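Side-chain contacts in transferrin (Manduca sexta, PDB 6WB6), which is a secreted iron transporter that binds one ferric ion per molecule together with a carbonate anion: residues A[43-47]-A[48-52]; A[8-11]-A[12-15]. All coordinates share one frame; numbering follows the deposited sequence.

Contact 1: residues A[43-47]-A[48-52]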
ATOM      1  N   LEU A  43     -14.307 -13.807  -4.259  1.00 16.88           N
ATOM      2  CA  LEU A  43     -14.681 -14.818  -3.274  1.00 17.01           C
ATOM      3  C   LEU A  43     -16.166 -14.716  -2.936  1.00 19.44           C
ATOM      4  O   LEU A  43     -16.836 -15.739  -2.751  1.00 25.10           O
ATOM      5  CB  LEU A  43     -13.816 -14.690  -2.011  1.00 19.43           C
ATOM      6  CG  LEU A  43     -12.311 -14.891  -2.263  1.00 29.00           C
ATOM      7  CD1 LEU A  43     -11.489 -14.460  -1.054  1.00 28.52           C
ATOM      8  CD2 LEU A  43     -11.961 -16.334  -2.687  1.00 19.21           C
ATOM      9  N   SER A  44     -16.692 -13.485  -2.851  1.00 20.84           N
ATOM     10  CA  SER A  44     -18.119 -13.298  -2.606  1.00 28.05           C
ATOM     11  C   SER A  44     -18.940 -13.898  -3.744  1.00 20.81           C
ATOM     12  O   SER A  44     -19.909 -14.627  -3.505  1.00 19.13           O
ATOM     13  CB  SER A  44     -18.441 -11.811  -2.444  1.00 24.45           C
ATOM     14  OG  SER A  44     -18.085 -11.346  -1.156  1.00 36.65           O
ATOM     15  N   PHE A  45     -18.536 -13.620  -4.989  1.00 26.34           N
ATOM     16  CA  PHE A  45     -19.224 -14.184  -6.142  1.00 21.81           C
ATOM     17  C   PHE A  45     -19.123 -15.693  -6.170  1.00 19.02           C
ATOM     18  O   PHE A  45     -20.021 -16.359  -6.698  1.00 19.71           O
ATOM     19  CB  PHE A  45     -18.653 -13.634  -7.444  1.00 20.09           C
ATOM     20  CG  PHE A  45     -18.975 -12.203  -7.706  1.00 27.86           C
ATOM     21  CD1 PHE A  45     -19.837 -11.488  -6.872  1.00 25.41           C
ATOM     22  CD2 PHE A  45     -18.436 -11.570  -8.811  1.00 27.86           C
ATOM     23  CE1 PHE A  45     -20.134 -10.172  -7.142  1.00 25.66           C
ATOM     24  CE2 PHE A  45     -18.720 -10.257  -9.081  1.00 28.37           C
ATOM     25  CZ  PHE A  45     -19.580  -9.549  -8.236  1.00 26.87           C
ATOM     26  N   VAL A  46     -18.033 -16.259  -5.648  1.00 22.38           N
ATOM     27  CA  VAL A  46     -17.925 -17.710  -5.621  1.00 19.51           C
ATOM     28  C   VAL A  46     -18.894 -18.273  -4.604  1.00 19.26           C
ATOM     29  O   VAL A  46     -19.618 -19.231  -4.877  1.00 19.67           O
ATOM     30  CB  VAL A  46     -16.488 -18.171  -5.318  1.00 24.58           C
ATOM     31  CG1 VAL A  46     -16.458 -19.710  -5.120  1.00 21.06           C
ATOM     32  CG2 VAL A  46     -15.552 -17.756  -6.432  1.00 26.61           C
ATOM     33  N   GLN A  47     -18.904 -17.698  -3.404  1.00 24.98           N
ATOM     34  CA  GLN A  47     -19.872 -18.137  -2.406  1.00 27.61           C
ATOM     35  C   GLN A  47     -21.294 -18.006  -2.941  1.00 22.72           C
ATOM     36  O   GLN A  47     -22.123 -18.902  -2.759  1.00 24.63           O
ATOM     37  CB  GLN A  47     -19.719 -17.322  -1.124  1.00 26.28           C
ATOM     38  CG  GLN A  47     -20.727 -17.724  -0.046  1.00 23.46           C
ATOM     39  CD  GLN A  47     -20.603 -19.182   0.317  1.00 27.29           C
ATOM     40  OE1 GLN A  47     -19.501 -19.726   0.415  1.00 31.22           O
ATOM     41  NE2 GLN A  47     -21.733 -19.835   0.494  1.00 29.54           N
ATOM     42  N   GLN A  48     -21.581 -16.895  -3.609  1.00 23.49           N
ATOM     43  CA  GLN A  48     -22.896 -16.600  -4.166  1.00 27.14           C
ATOM     44  C   GLN A  48     -23.197 -17.351  -5.456  1.00 24.81           C
ATOM     45  O   GLN A  48     -24.271 -17.149  -6.030  1.00 22.00           O
ATOM     46  CB  GLN A  48     -23.023 -15.101  -4.447  1.00 30.67           C
ATOM     47  CG  GLN A  48     -23.058 -14.194  -3.213  1.00 20.82           C
ATOM     48  CD  GLN A  48     -22.762 -12.739  -3.579  1.00 26.25           C
ATOM     49  OE1 GLN A  48     -22.238 -12.457  -4.658  1.00 35.54           O
ATOM     50  NE2 GLN A  48     -23.112 -11.817  -2.702  1.00 32.97           N
ATOM     51  N   ARG A  49     -22.268 -18.162  -5.959  1.00 27.18           N
ATOM     52  CA  ARG A  49     -22.437 -18.939  -7.183  1.00 21.89           C
ATOM     53  C   ARG A  49     -22.574 -18.104  -8.446  1.00 25.01           C
ATOM     54  O   ARG A  49     -23.019 -18.641  -9.463  1.00 24.12           O
ATOM     55  CB  ARG A  49     -23.653 -19.871  -7.108  1.00 23.01           C
ATOM     56  CG  ARG A  49     -23.377 -21.241  -6.503  1.00 24.84           C
ATOM     57  CD  ARG A  49     -23.017 -21.168  -5.018  1.00 27.27           C
ATOM     58  NE  ARG A  49     -22.859 -22.502  -4.437  1.00 19.05           N
ATOM     59  CZ  ARG A  49     -22.389 -22.758  -3.220  1.00 18.37           C
ATOM     60  NH1 ARG A  49     -22.010 -21.779  -2.412  1.00 23.14           N
ATOM     61  NH2 ARG A  49     -22.292 -24.004  -2.811  1.00 28.38           N
ATOM     62  N   GLN A  50     -22.230 -16.808  -8.434  1.00 20.11           N
ATOM     63  CA  GLN A  50     -22.062 -16.121  -9.715  1.00 17.59           C
ATOM     64  C   GLN A  50     -20.756 -16.495 -10.392  1.00 19.15           C
ATOM     65  O   GLN A  50     -20.522 -16.102 -11.532  1.00 17.62           O
ATOM     66  CB  GLN A  50     -22.055 -14.609  -9.570  1.00 19.88           C
ATOM     67  CG  GLN A  50     -23.330 -13.986  -9.065  1.00 24.84           C
ATOM     68  CD  GLN A  50     -23.135 -12.496  -8.833  1.00 34.06           C
ATOM     69  OE1 GLN A  50     -23.284 -11.998  -7.718  1.00 30.52           O
ATOM     70  NE2 GLN A  50     -22.778 -11.781  -9.887  1.00 31.40           N
ATOM     71  N   ALA A  51     -19.878 -17.167  -9.679  1.00 14.47           N
ATOM     72  CA  ALA A  51     -18.694 -17.769 -10.255  1.00 20.69           C
ATOM     73  C   ALA A  51     -18.548 -19.094  -9.560  1.00 17.54           C
ATOM     74  O   ALA A  51     -19.204 -19.348  -8.544  1.00 26.01           O
ATOM     75  CB  ALA A  51     -17.454 -16.888 -10.081  1.00 26.58           C
ATOM     76  N   ASP A  52     -17.698 -19.950 -10.109  1.00 17.43           N
ATOM     77  CA  ASP A  52     -17.506 -21.272  -9.542  1.00 15.85           C
ATOM     78  C   ASP A  52     -16.151 -21.439  -8.883  1.00 21.44           C
ATOM     79  O   ASP A  52     -16.040 -22.233  -7.951  1.00 24.08           O
ATOM     80  CB  ASP A  52     -17.682 -22.348 -10.623  1.00 14.99           C
ATOM     81  CG  ASP A  52     -19.078 -22.302 -11.255  1.00 21.99           C
ATOM     82  OD1 ASP A  52     -20.064 -22.338 -10.497  1.00 23.26           O
ATOM     83  OD2 ASP A  52     -19.179 -22.219 -12.487  1.00 19.08           O
TER
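F45 and Q50 meet where helix 39-47 runs out, and the pair illustrates how a helix C-terminus can be closed by the residues that follow it. The amide of Q50 lies over one face of the F45 ring, its CD 4.0 Å from F45 CD1, with the two planes 35° apart; the amide of Q48 reaches the edge of the same ring and is turned closer to its plane. R49, at positive phi, sends its N to V46 O at 3.1 Å and Q50 N makes a weak bond to F45 O, the two bonds of a Schellman motif; A51 N also donates to F45 O. A51 CB touches both F45 CB and V46 CG2, the latter at 4.2 Å.

The side chain of R49 bends at CG (chi2 67°) and runs beside Q47, pointing the same way. R49 NH1 gives a nearly straight bond of 2.9 Å to Q47 O, which lies in the guanidinium plane, while NE and NH2 form salt bridges to D281 and D71. Q47 OE1 accepts a hydrogen bond from the backbone N of D71. With an alanine in place of R49, Q47 O would probably lose this donor, and D71 and D281 this cationic partner. One guanidinium thus links the end of helix 39-47 to two carboxylates, and its positive charge probably offsets part of theirs.

Contact 2: residues A[8-11]-A[12-15]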
ATOM      1  N   CYS A   8     -13.858 -16.499 -11.858  1.00 23.77           N
ATOM      2  CA  CYS A   8     -13.894 -15.084 -11.549  1.00 18.42           C
ATOM      3  C   CYS A   8     -12.529 -14.493 -11.832  1.00 22.89           C
ATOM      4  O   CYS A   8     -11.504 -15.168 -11.733  1.00 24.33           O
ATOM      5  CB  CYS A   8     -14.326 -14.843 -10.108  1.00 19.06           C
ATOM      6  SG  CYS A   8     -14.590 -13.135  -9.753  1.00 27.01           S
ATOM      7  N   VAL A   9     -12.529 -13.233 -12.239  1.00 22.09           N
ATOM      8  CA  VAL A   9     -11.331 -12.601 -12.774  1.00 22.09           C
ATOM      9  C   VAL A   9     -11.461 -11.113 -12.473  1.00 26.02           C
ATOM     10  O   VAL A   9     -12.508 -10.511 -12.759  1.00 21.85           O
ATOM     11  CB  VAL A   9     -11.182 -12.893 -14.279  1.00 29.47           C
ATOM     12  CG1 VAL A   9     -12.411 -12.434 -15.039  1.00 27.46           C
ATOM     13  CG2 VAL A   9      -9.970 -12.226 -14.836  1.00 28.24           C
ATOM     14  N   PRO A  10     -10.463 -10.483 -11.865  1.00 30.52           N
ATOM     15  CA  PRO A  10     -10.484  -9.020 -11.767  1.00 33.63           C
ATOM     16  C   PRO A  10     -10.826  -8.398 -13.112  1.00 30.53           C
ATOM     17  O   PRO A  10     -10.293  -8.793 -14.152  1.00 28.38           O
ATOM     18  CB  PRO A  10      -9.064  -8.681 -11.312  1.00 22.32           C
ATOM     19  CG  PRO A  10      -8.708  -9.865 -10.452  1.00 34.78           C
ATOM     20  CD  PRO A  10      -9.334 -11.065 -11.130  1.00 22.82           C
ATOM     21  N   ALA A  11     -11.751  -7.427 -13.069  1.00 29.98           N
ATOM     22  CA  ALA A  11     -12.246  -6.758 -14.266  1.00 31.20           C
ATOM     23  C   ALA A  11     -11.120  -6.316 -15.193  1.00 30.63           C
ATOM     24  O   ALA A  11     -11.228  -6.437 -16.418  1.00 36.92           O
ATOM     25  CB  ALA A  11     -13.101  -5.556 -13.851  1.00 35.53           C
ATOM     26  N   ALA A  12     -10.031  -5.803 -14.633  1.00 23.70           N
ATOM     27  CA  ALA A  12      -8.927  -5.331 -15.458  1.00 30.74           C
ATOM     28  C   ALA A  12      -8.377  -6.416 -16.383  1.00 29.85           C
ATOM     29  O   ALA A  12      -7.747  -6.094 -17.395  1.00 27.01           O
ATOM     30  CB  ALA A  12      -7.816  -4.790 -14.549  1.00 30.48           C
ATOM     31  N   TYR A  13      -8.608  -7.690 -16.077  1.00 26.72           N
ATOM     32  CA  TYR A  13      -7.984  -8.788 -16.807  1.00 34.73           C
ATOM     33  C   TYR A  13      -9.003  -9.589 -17.608  1.00 30.88           C
ATOM     34  O   TYR A  13      -8.699 -10.692 -18.082  1.00 25.77           O
ATOM     35  CB  TYR A  13      -7.226  -9.690 -15.833  1.00 36.46           C
ATOM     36  CG  TYR A  13      -6.107  -8.973 -15.113  1.00 37.27           C
ATOM     37  CD1 TYR A  13      -5.181  -8.218 -15.812  1.00 36.45           C
ATOM     38  CD2 TYR A  13      -5.981  -9.047 -13.731  1.00 40.34           C
ATOM     39  CE1 TYR A  13      -4.161  -7.552 -15.158  1.00 45.36           C
ATOM     40  CE2 TYR A  13      -4.957  -8.387 -13.069  1.00 30.73           C
ATOM     41  CZ  TYR A  13      -4.059  -7.636 -13.781  1.00 44.74           C
ATOM     42  OH  TYR A  13      -3.043  -6.985 -13.112  1.00 50.54           O
ATOM     43  N   MET A  14     -10.200  -9.044 -17.787  1.00 25.38           N
ATOM     44  CA  MET A  14     -11.230  -9.740 -18.541  1.00 35.00           C
ATOM     45  C   MET A  14     -10.743 -10.113 -19.938  1.00 20.31           C
ATOM     46  O   MET A  14     -10.903 -11.255 -20.377  1.00 21.81           O
ATOM     47  CB  MET A  14     -12.480  -8.870 -18.622  1.00 28.19           C
ATOM     48  CG  MET A  14     -13.706  -9.639 -18.958  1.00 40.17           C
ATOM     49  SD  MET A  14     -14.187 -10.842 -17.693  1.00 41.00           S
ATOM     50  CE  MET A  14     -15.578 -11.475 -18.601  1.00 38.83           C
ATOM     51  N   LYS A  15     -10.164  -9.164 -20.663  1.00 24.70           N
ATOM     52  CA  LYS A  15      -9.697  -9.502 -21.999  1.00 33.70           C
ATOM     53  C   LYS A  15      -8.663 -10.612 -21.955  1.00 31.53           C
ATOM     54  O   LYS A  15      -8.570 -11.394 -22.903  1.00 26.20           O
ATOM     55  CB  LYS A  15      -9.114  -8.283 -22.717  1.00 27.87           C
ATOM     56  CG  LYS A  15     -10.168  -7.273 -23.193  1.00 40.59           C
ATOM     57  CD  LYS A  15     -10.937  -7.783 -24.400  1.00 46.79           C
ATOM     58  CE  LYS A  15     -12.202  -6.985 -24.633  1.00 44.44           C
ATOM     59  NZ  LYS A  15     -11.972  -5.536 -24.378  1.00 55.02           N
TER
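V9 and P10 end the first strand of a beta-alpha-beta unit (strand 5-10, helix 14-21, strand 31-36) and pack against Y13, at the N-cap position, and M14, the first residue of the helix, a compact example of how a strand hands over to a helix through two overlapping turns of 3-10 character. Two backbone bonds draw the turns together: Y13 N donates to P10 O at 2.8 Å and M14 N to A11 O at 3.1 Å. Both are close to straight, and both donors approach from above the plane of the carbonyl.

V9 spreads its two methyls over two partners. CG1, held in the crowded position between backbone N and carbonyl carbon (chi1 57°), touches M14 SD at 3.6 Å. CG2 instead meets Y13 CB at 3.9 Å. The M14 chain leaves with CG opposite the backbone N, then bends at CG (chi2 65°), which brings SD against V9 CG1, the two side chains crossing at about a right angle; M14 also touches C33 and P35 of strand 31-36. The Y13 ring is met obliquely at one corner, where CD2 lies 3.9 Å from P10 CB.

Beyond the turns, helix 306-311 adds V311 against V9 and K310 against Y13, and D616, from the second transferrin-like half, touches both P10 and Y13. The side-chain contacts across the turns are all apolar, the polar pairing being left to the main chain, so the junction combines a hydrogen-bonded backbone with a hydrophobic seam of methyls, thioether and the carbons of a tyrosine.

Contacts 1 and 2 are neighbours in the same lobe, their centres about 15 Å apart, and they meet through C8. A51 CB packs 3.7 Å from C8 CB, and F45 CD2 lies 4.3 Å from C8 SG. The disulfide from C8 to C42 ties strand 5-10 covalently to helix 39-47, whose end contact 1 closes, and backbone bonds from C8 to F53 and from K6 to D52 add to the join. Neither contact includes an iron ligand. Any tie to the site is indirect: the side chain of P10 is about 11 Å from that of D57, predicted as an iron ligand but not among those seen, which are Y90 and Y204.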